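Long-range contacts in aeromonas extracellular serine protease (Aeromonas sobria, PDB 3WQB), which cleaves peptide bonds after paired basic residues, one of them lysine, as a calcium-binding secreted serine protease that attacks host plasma proteins and is probably a potent virulence factor: residues 176-181 against 212-217; 256-261 against 337-342. The protein carries 1 engineered substitution. All coordinates share one frame; numbering follows the deposited sequence.

Interaction 1. Residues 176-181 against 212-217; sequences QSYGMS and YIKAAG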
ATOM      1  N   GLN A 176       7.623   0.925  -1.501  1.00  8.12           N
ATOM      2  CA  GLN A 176       7.133   0.296  -0.271  1.00  7.90           C
ATOM      3  C   GLN A 176       6.256  -0.914  -0.589  1.00  8.23           C
ATOM      4  O   GLN A 176       5.015  -0.822  -0.633  1.00  8.48           O
ATOM      5  CB  GLN A 176       6.345   1.285   0.568  1.00  8.06           C
ATOM      6  CG  GLN A 176       7.100   2.543   0.895  1.00  8.07           C
ATOM      7  CD  GLN A 176       6.151   3.575   1.416  1.00  7.96           C
ATOM      8  OE1 GLN A 176       5.952   3.706   2.634  1.00  9.18           O
ATOM      9  NE2 GLN A 176       5.471   4.255   0.492  1.00  9.35           N
ATOM     10  N   SER A 177       6.916  -2.045  -0.831  1.00  8.07           N
ATOM     11  CA  SER A 177       6.238  -3.297  -1.165  1.00  8.42           C
ATOM     12  C   SER A 177       5.758  -4.010   0.098  1.00  8.76           C
ATOM     13  O   SER A 177       6.007  -5.214   0.286  1.00  9.22           O
ATOM     14  CB  SER A 177       7.181  -4.197  -1.959  1.00  8.72           C
ATOM     15  OG  SER A 177       7.336  -3.719  -3.285  1.00  8.93           O
ATOM     16  N   TYR A 178       5.076  -3.263   0.965  1.00  8.81           N
ATOM     17  CA  TYR A 178       4.650  -3.771   2.265  1.00  8.97           C
ATOM     18  C   TYR A 178       3.352  -3.120   2.721  1.00  9.19           C
ATOM     19  O   TYR A 178       2.896  -2.147   2.125  1.00  9.40           O
ATOM     20  CB  TYR A 178       5.761  -3.595   3.322  1.00  9.22           C
ATOM     21  CG  TYR A 178       6.224  -2.169   3.527  1.00  9.97           C
ATOM     22  CD1 TYR A 178       5.451  -1.251   4.257  1.00  9.10           C
ATOM     23  CD2 TYR A 178       7.457  -1.747   3.030  1.00 10.03           C
ATOM     24  CE1 TYR A 178       5.880   0.061   4.456  1.00 11.45           C
ATOM     25  CE2 TYR A 178       7.899  -0.442   3.226  1.00 11.14           C
ATOM     26  CZ  TYR A 178       7.107   0.454   3.940  1.00 11.54           C
ATOM     27  OH  TYR A 178       7.535   1.744   4.136  1.00 13.58           O
ATOM     28  N   GLY A 179       2.750  -3.688   3.765  1.00  9.36           N
ATOM     29  CA  GLY A 179       1.528  -3.139   4.311  1.00  9.87           C
ATOM     30  C   GLY A 179       1.151  -3.840   5.596  1.00 10.58           C
ATOM     31  O   GLY A 179       1.812  -4.800   6.020  1.00 10.47           O
ATOM     32  N   MET A 180       0.073  -3.357   6.198  1.00 11.01           N
ATOM     33  CA  MET A 180      -0.393  -3.873   7.468  1.00 12.46           C
ATOM     34  C   MET A 180      -1.823  -4.380   7.343  1.00 12.72           C
ATOM     35  O   MET A 180      -2.737  -3.603   7.072  1.00 14.88           O
ATOM     36  CB  MET A 180      -0.295  -2.787   8.541  1.00 13.43           C
ATOM     37  CG  MET A 180      -0.565  -3.323   9.947  1.00 16.60           C
ATOM     38  SD  MET A 180      -0.411  -2.055  11.199  1.00 24.66           S
ATOM     39  CE  MET A 180      -1.797  -1.063  10.758  1.00 19.82           C
ATOM     40  N   SER A 181      -2.020  -5.681   7.550  1.00 12.82           N
ATOM     41  CA  SER A 181      -3.369  -6.243   7.608  1.00 13.01           C
ATOM     42  C   SER A 181      -3.906  -6.063   9.018  1.00 13.43           C
ATOM     43  O   SER A 181      -3.155  -6.170   9.987  1.00 15.28           O
ATOM     44  CB  SER A 181      -3.363  -7.713   7.203  1.00 12.84           C
ATOM     45  OG  SER A 181      -2.959  -7.847   5.847  1.00 13.05           O
ATOM     46  N   TYR A 212       6.196   8.416  -3.463  1.00  9.11           N
ATOM     47  CA  TYR A 212       6.006   7.236  -2.613  1.00  8.57           C
ATOM     48  C   TYR A 212       5.041   6.282  -3.295  1.00  8.99           C
ATOM     49  O   TYR A 212       3.951   6.696  -3.684  1.00  9.17           O
ATOM     50  CB  TYR A 212       5.482   7.652  -1.225  1.00  8.59           C
ATOM     51  CG  TYR A 212       6.518   8.413  -0.444  1.00  8.89           C
ATOM     52  CD1 TYR A 212       6.686   9.792  -0.626  1.00  9.16           C
ATOM     53  CD2 TYR A 212       7.350   7.757   0.460  1.00  9.93           C
ATOM     54  CE1 TYR A 212       7.667  10.492   0.071  1.00 10.61           C
ATOM     55  CE2 TYR A 212       8.336   8.442   1.158  1.00  9.60           C
ATOM     56  CZ  TYR A 212       8.488   9.815   0.960  1.00 10.34           C
ATOM     57  OH  TYR A 212       9.445  10.508   1.656  1.00 12.01           O
ATOM     58  N   ILE A 213       5.468   5.027  -3.463  1.00  8.64           N
ATOM     59  CA  ILE A 213       4.671   3.978  -4.104  1.00  8.69           C
ATOM     60  C   ILE A 213       4.407   2.897  -3.070  1.00  8.41           C
ATOM     61  O   ILE A 213       5.312   2.541  -2.301  1.00  8.72           O
ATOM     62  CB  ILE A 213       5.417   3.377  -5.326  1.00  8.64           C
ATOM     63  CG1 ILE A 213       6.137   4.476  -6.143  1.00  9.80           C
ATOM     64  CG2 ILE A 213       4.478   2.519  -6.163  1.00  9.93           C
ATOM     65  CD1 ILE A 213       5.229   5.508  -6.805  1.00 11.09           C
ATOM     66  N   LYS A 214       3.180   2.378  -3.042  1.00  8.31           N
ATOM     67  CA  LYS A 214       2.721   1.597  -1.912  1.00  8.66           C
ATOM     68  C   LYS A 214       1.854   0.408  -2.331  1.00  8.39           C
ATOM     69  O   LYS A 214       0.890   0.569  -3.081  1.00  8.24           O
ATOM     70  CB  LYS A 214       1.934   2.521  -0.975  1.00  8.72           C
ATOM     71  CG  LYS A 214       1.395   1.879   0.299  1.00  9.53           C
ATOM     72  CD  LYS A 214       2.518   1.368   1.205  1.00 10.39           C
ATOM     73  CE  LYS A 214       2.013   1.092   2.602  1.00 10.50           C
ATOM     74  NZ  LYS A 214       1.041  -0.049   2.629  1.00 11.33           N
ATOM     75  N   ALA A 215       2.201  -0.786  -1.845  1.00  8.01           N
ATOM     76  CA  ALA A 215       1.422  -1.993  -2.125  1.00  8.10           C
ATOM     77  C   ALA A 215       0.042  -1.921  -1.481  1.00  8.22           C
ATOM     78  O   ALA A 215      -0.081  -1.565  -0.304  1.00  9.07           O
ATOM     79  CB  ALA A 215       2.167  -3.206  -1.617  1.00  8.48           C
ATOM     80  N   ALA A 216      -0.997  -2.270  -2.242  1.00  8.94           N
ATOM     81  CA  ALA A 216      -2.352  -2.288  -1.689  1.00  9.25           C
ATOM     82  C   ALA A 216      -2.595  -3.388  -0.667  1.00  9.08           C
ATOM     83  O   ALA A 216      -3.496  -3.271   0.157  1.00 10.65           O
ATOM     84  CB  ALA A 216      -3.361  -2.415  -2.797  1.00  9.88           C
ATOM     85  N   GLY A 217      -1.804  -4.459  -0.736  1.00  8.93           N
ATOM     86  CA  GLY A 217      -2.095  -5.690   0.014  1.00  9.33           C
ATOM     87  C   GLY A 217      -2.540  -6.826  -0.887  1.00  9.34           C
ATOM     88  O   GLY A 217      -2.976  -6.601  -2.027  1.00  9.15           O
TER
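The carboxamide of Gln176 comes up to the rim of the Tyr212 ring, its NE2 in the ring plane and 4.0 Å from Tyr212 CD2, with amide and ring planes 70° apart. The ring itself stacks with Phe174 and Phe200. Back in its own segment, Gln176 lays its CB over one face of Tyr178, 3.4 Å above the plane and toward the rim, while Lys214 CE approaches that ring obliquely. A parallel bridge pairs Gln176 with Lys214: Gln176 N donates to Ile213 O (2.9 Å), and Ala215 N donates to Gln176 O (3.1 Å). Ile213 O is gripped twice, because Gln176 NE2 also reaches it, at 3.3 Å from the opposite face, above the carbonyl plane and not on a lone pair; NE2 has a further partner in Asn255. Lys214 begins with CG anti to the backbone N (chi1 -179°), then bends at chi2 and chi4, which carries NZ across to Tyr178 O at 2.8 Å, in the carbonyl plane and on a lone pair. The two strands are neighbours in a beta-alpha-beta unit, joined through helix 191-205, and Ser177 lies against Asp78 of the predicted charge relay. Neutral oxygens meet the buried ammonium, Tyr178 O and Asn250 OD1 with a weak bond to Ala215 O; they would help offset its desolvation as it ties strand 173-179 to strand 211-215.

Interaction 2. Residues 256-261 against 337-342; sequences LVVSAL and SATPST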
ATOM      1  N   LEU A 256       1.119   6.542  -3.416  1.00  9.04           N
ATOM      2  CA  LEU A 256       0.431   6.096  -4.616  1.00  8.94           C
ATOM      3  C   LEU A 256       0.204   4.595  -4.434  1.00  8.66           C
ATOM      4  O   LEU A 256       1.155   3.806  -4.507  1.00  8.97           O
ATOM      5  CB  LEU A 256       1.294   6.382  -5.853  1.00  9.21           C
ATOM      6  CG  LEU A 256       0.635   6.270  -7.237  1.00  9.54           C
ATOM      7  CD1 LEU A 256       1.525   6.869  -8.310  1.00 10.94           C
ATOM      8  CD2 LEU A 256       0.312   4.818  -7.568  1.00 10.10           C
ATOM      9  N   VAL A 257      -1.043   4.216  -4.178  1.00  8.04           N
ATOM     10  CA  VAL A 257      -1.376   2.832  -3.821  1.00  8.58           C
ATOM     11  C   VAL A 257      -1.736   2.028  -5.068  1.00  8.77           C
ATOM     12  O   VAL A 257      -2.522   2.485  -5.901  1.00  8.90           O
ATOM     13  CB  VAL A 257      -2.499   2.774  -2.767  1.00  8.22           C
ATOM     14  CG1 VAL A 257      -2.737   1.344  -2.326  1.00  9.23           C
ATOM     15  CG2 VAL A 257      -2.146   3.616  -1.541  1.00  9.45           C
ATOM     16  N   VAL A 258      -1.142   0.836  -5.204  1.00  8.74           N
ATOM     17  CA  VAL A 258      -1.315   0.041  -6.424  1.00  9.34           C
ATOM     18  C   VAL A 258      -1.853  -1.351  -6.178  1.00  8.96           C
ATOM     19  O   VAL A 258      -1.454  -2.027  -5.225  1.00  9.22           O
ATOM     20  CB  VAL A 258      -0.017  -0.043  -7.269  1.00  9.92           C
ATOM     21  CG1 VAL A 258       0.445   1.337  -7.671  1.00 11.56           C
ATOM     22  CG2 VAL A 258       1.083  -0.767  -6.529  1.00 10.93           C
ATOM     23  N   SER A 259      -2.757  -1.763  -7.055  1.00  8.92           N
ATOM     24  CA  SER A 259      -3.226  -3.141  -7.091  1.00  8.99           C
ATOM     25  C   SER A 259      -2.441  -3.949  -8.133  1.00  8.57           C
ATOM     26  O   SER A 259      -1.745  -3.388  -8.985  1.00  9.50           O
ATOM     27  CB  SER A 259      -4.711  -3.172  -7.411  1.00  9.46           C
ATOM     28  OG  SER A 259      -4.971  -2.644  -8.701  1.00 10.27           O
ATOM     29  N   ALA A 260      -2.563  -5.274  -8.058  1.00  8.73           N
ATOM     30  CA  ALA A 260      -1.805  -6.161  -8.922  1.00  9.46           C
ATOM     31  C   ALA A 260      -2.680  -6.758 -10.015  1.00  9.47           C
ATOM     32  O   ALA A 260      -3.825  -7.185  -9.771  1.00  9.67           O
ATOM     33  CB  ALA A 260      -1.187  -7.284  -8.110  1.00  9.93           C
ATOM     34  N   LEU A 261      -2.097  -6.818 -11.212  1.00  9.99           N
ATOM     35  CA  LEU A 261      -2.709  -7.407 -12.405  1.00 11.01           C
ATOM     36  C   LEU A 261      -1.938  -8.662 -12.811  1.00 10.68           C
ATOM     37  O   LEU A 261      -0.712  -8.710 -12.689  1.00 10.24           O
ATOM     38  CB  LEU A 261      -2.640  -6.391 -13.560  1.00 12.14           C
ATOM     39  CG  LEU A 261      -3.350  -6.788 -14.857  1.00 14.18           C
ATOM     40  CD1 LEU A 261      -4.594  -5.933 -15.045  1.00 17.74           C
ATOM     41  CD2 LEU A 261      -2.410  -6.672 -16.055  1.00 17.96           C
ATOM     42  N   SER A 337       4.998  -6.766  -6.141  1.00  8.88           N
ATOM     43  CA  SER A 337       5.533  -6.691  -7.505  1.00  9.13           C
ATOM     44  C   SER A 337       4.883  -5.572  -8.313  1.00  9.33           C
ATOM     45  O   SER A 337       5.526  -4.957  -9.152  1.00  9.19           O
ATOM     46  CB  SER A 337       5.348  -8.034  -8.210  1.00  9.57           C
ATOM     47  OG  SER A 337       6.251  -8.990  -7.684  1.00  9.94           O
ATOM     48  N   ALA A 338       3.603  -5.310  -8.056  1.00  8.83           N
ATOM     49  CA  ALA A 338       2.928  -4.170  -8.671  1.00  8.86           C
ATOM     50  C   ALA A 338       3.607  -2.860  -8.268  1.00  8.77           C
ATOM     51  O   ALA A 338       3.709  -1.926  -9.069  1.00  9.37           O
ATOM     52  CB  ALA A 338       1.472  -4.155  -8.291  1.00  9.16           C
ATOM     53  N   THR A 339       4.087  -2.824  -7.028  1.00  8.19           N
ATOM     54  CA  THR A 339       4.731  -1.638  -6.484  1.00  8.63           C
ATOM     55  C   THR A 339       6.016  -1.285  -7.254  1.00  8.67           C
ATOM     56  O   THR A 339       6.110  -0.166  -7.762  1.00  8.63           O
ATOM     57  CB  THR A 339       4.917  -1.782  -4.948  1.00  8.86           C
ATOM     58  OG1 THR A 339       3.625  -1.918  -4.341  1.00 10.02           O
ATOM     59  CG2 THR A 339       5.596  -0.565  -4.362  1.00  9.78           C
ATOM     60  N   PRO A 340       6.985  -2.230  -7.387  1.00  8.70           N
ATOM     61  CA  PRO A 340       8.182  -1.897  -8.181  1.00  8.80           C
ATOM     62  C   PRO A 340       7.889  -1.737  -9.671  1.00  9.22           C
ATOM     63  O   PRO A 340       8.613  -1.027 -10.354  1.00  9.48           O
ATOM     64  CB  PRO A 340       9.130  -3.083  -7.925  1.00  8.76           C
ATOM     65  CG  PRO A 340       8.234  -4.203  -7.480  1.00  8.67           C
ATOM     66  CD  PRO A 340       7.170  -3.498  -6.660  1.00  8.71           C
ATOM     67  N   SER A 341       6.844  -2.389 -10.170  1.00  8.77           N
ATOM     68  CA  SER A 341       6.410  -2.124 -11.546  1.00  9.04           C
ATOM     69  C   SER A 341       6.064  -0.648 -11.738  1.00  9.48           C
ATOM     70  O   SER A 341       6.424  -0.045 -12.743  1.00  9.63           O
ATOM     71  CB  SER A 341       5.244  -3.030 -11.930  1.00  9.39           C
ATOM     72  OG  SER A 341       5.659  -4.384 -11.966  1.00 10.07           O
ATOM     73  N   THR A 342       5.387  -0.082 -10.747  1.00  9.60           N
ATOM     74  CA  THR A 342       5.023   1.325 -10.745  1.00  9.69           C
ATOM     75  C   THR A 342       6.229   2.225 -10.460  1.00  9.69           C
ATOM     76  O   THR A 342       6.383   3.260 -11.104  1.00  9.85           O
ATOM     77  CB  THR A 342       3.880   1.567  -9.740  1.00  9.65           C
ATOM     78  OG1 THR A 342       2.788   0.698 -10.071  1.00  9.68           O
ATOM     79  CG2 THR A 342       3.403   3.008  -9.765  1.00 10.69           C
TER
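Strand 256-261 passes segment 337-342 of helix 335-352 with 7.5 Å between their axes at closest approach and 115° between their chain directions. The helix is kinked at Pro340, whose N has no bond to the turn before. The backbones come nearest where Ala260 meets Ala338, with their CA atoms 5.1 Å apart; Val258 faces Thr339 more distantly. Ala338 CB fills the close approach, touching Ser259 O at 3.4 Å and meeting the Ala260 methyl. Helix 335-352, lying against the central parallel sheet, is the element that carries the nucleophilic serine in subtilisin-like proteases; that position, Ala336, is an engineered substitution here and immediately precedes the segment. Val258 does most of the work on the strand side by forking over the helix. Its CG2, set between the backbone N and the carbonyl carbon, meets Ala338 CB at 3.8 Å. The Val258 and Thr339 side chains cross at about a right angle, CG2 lying 3.5 Å from Thr339 OG1. Val258 and Thr342 instead slide past each other in opposite directions, CG1 3.4 Å from Thr342 OG1. Both hydroxyls face hydrocarbon here and bond within the helix, Thr339 OG1 with Thr335 O and Thr342 OG1 to Ala338 O. Ala338 O takes the amide of Thr342 too, from the opposite face of its plane. Farther toward the strand start, Leu256 CD2 meets Thr342 CG2 at 4.2 Å.

Read from the N terminus, strand 173-179 leads through helix 191-205 into strand 211-215, and interaction 1 closes that beta-alpha-beta loop. The chain then reaches strand 255-261 and makes a longer excursion, taking in strand 277-282 and the calcium site that includes Asp297 and Cys326, before helix 335-352 comes back to close interaction 2. The two loops follow in series, neither enclosing nor crossing the other. In space they adjoin: strands 211-215 and 255-261 are neighbours in the sheet, with Tyr212 and Lys214 bonded to Leu256, while Thr339 and Pro340 of the helix touch Ala215 and Ser177. Sheet and helix are thereby joined beside the predicted charge-relay residues.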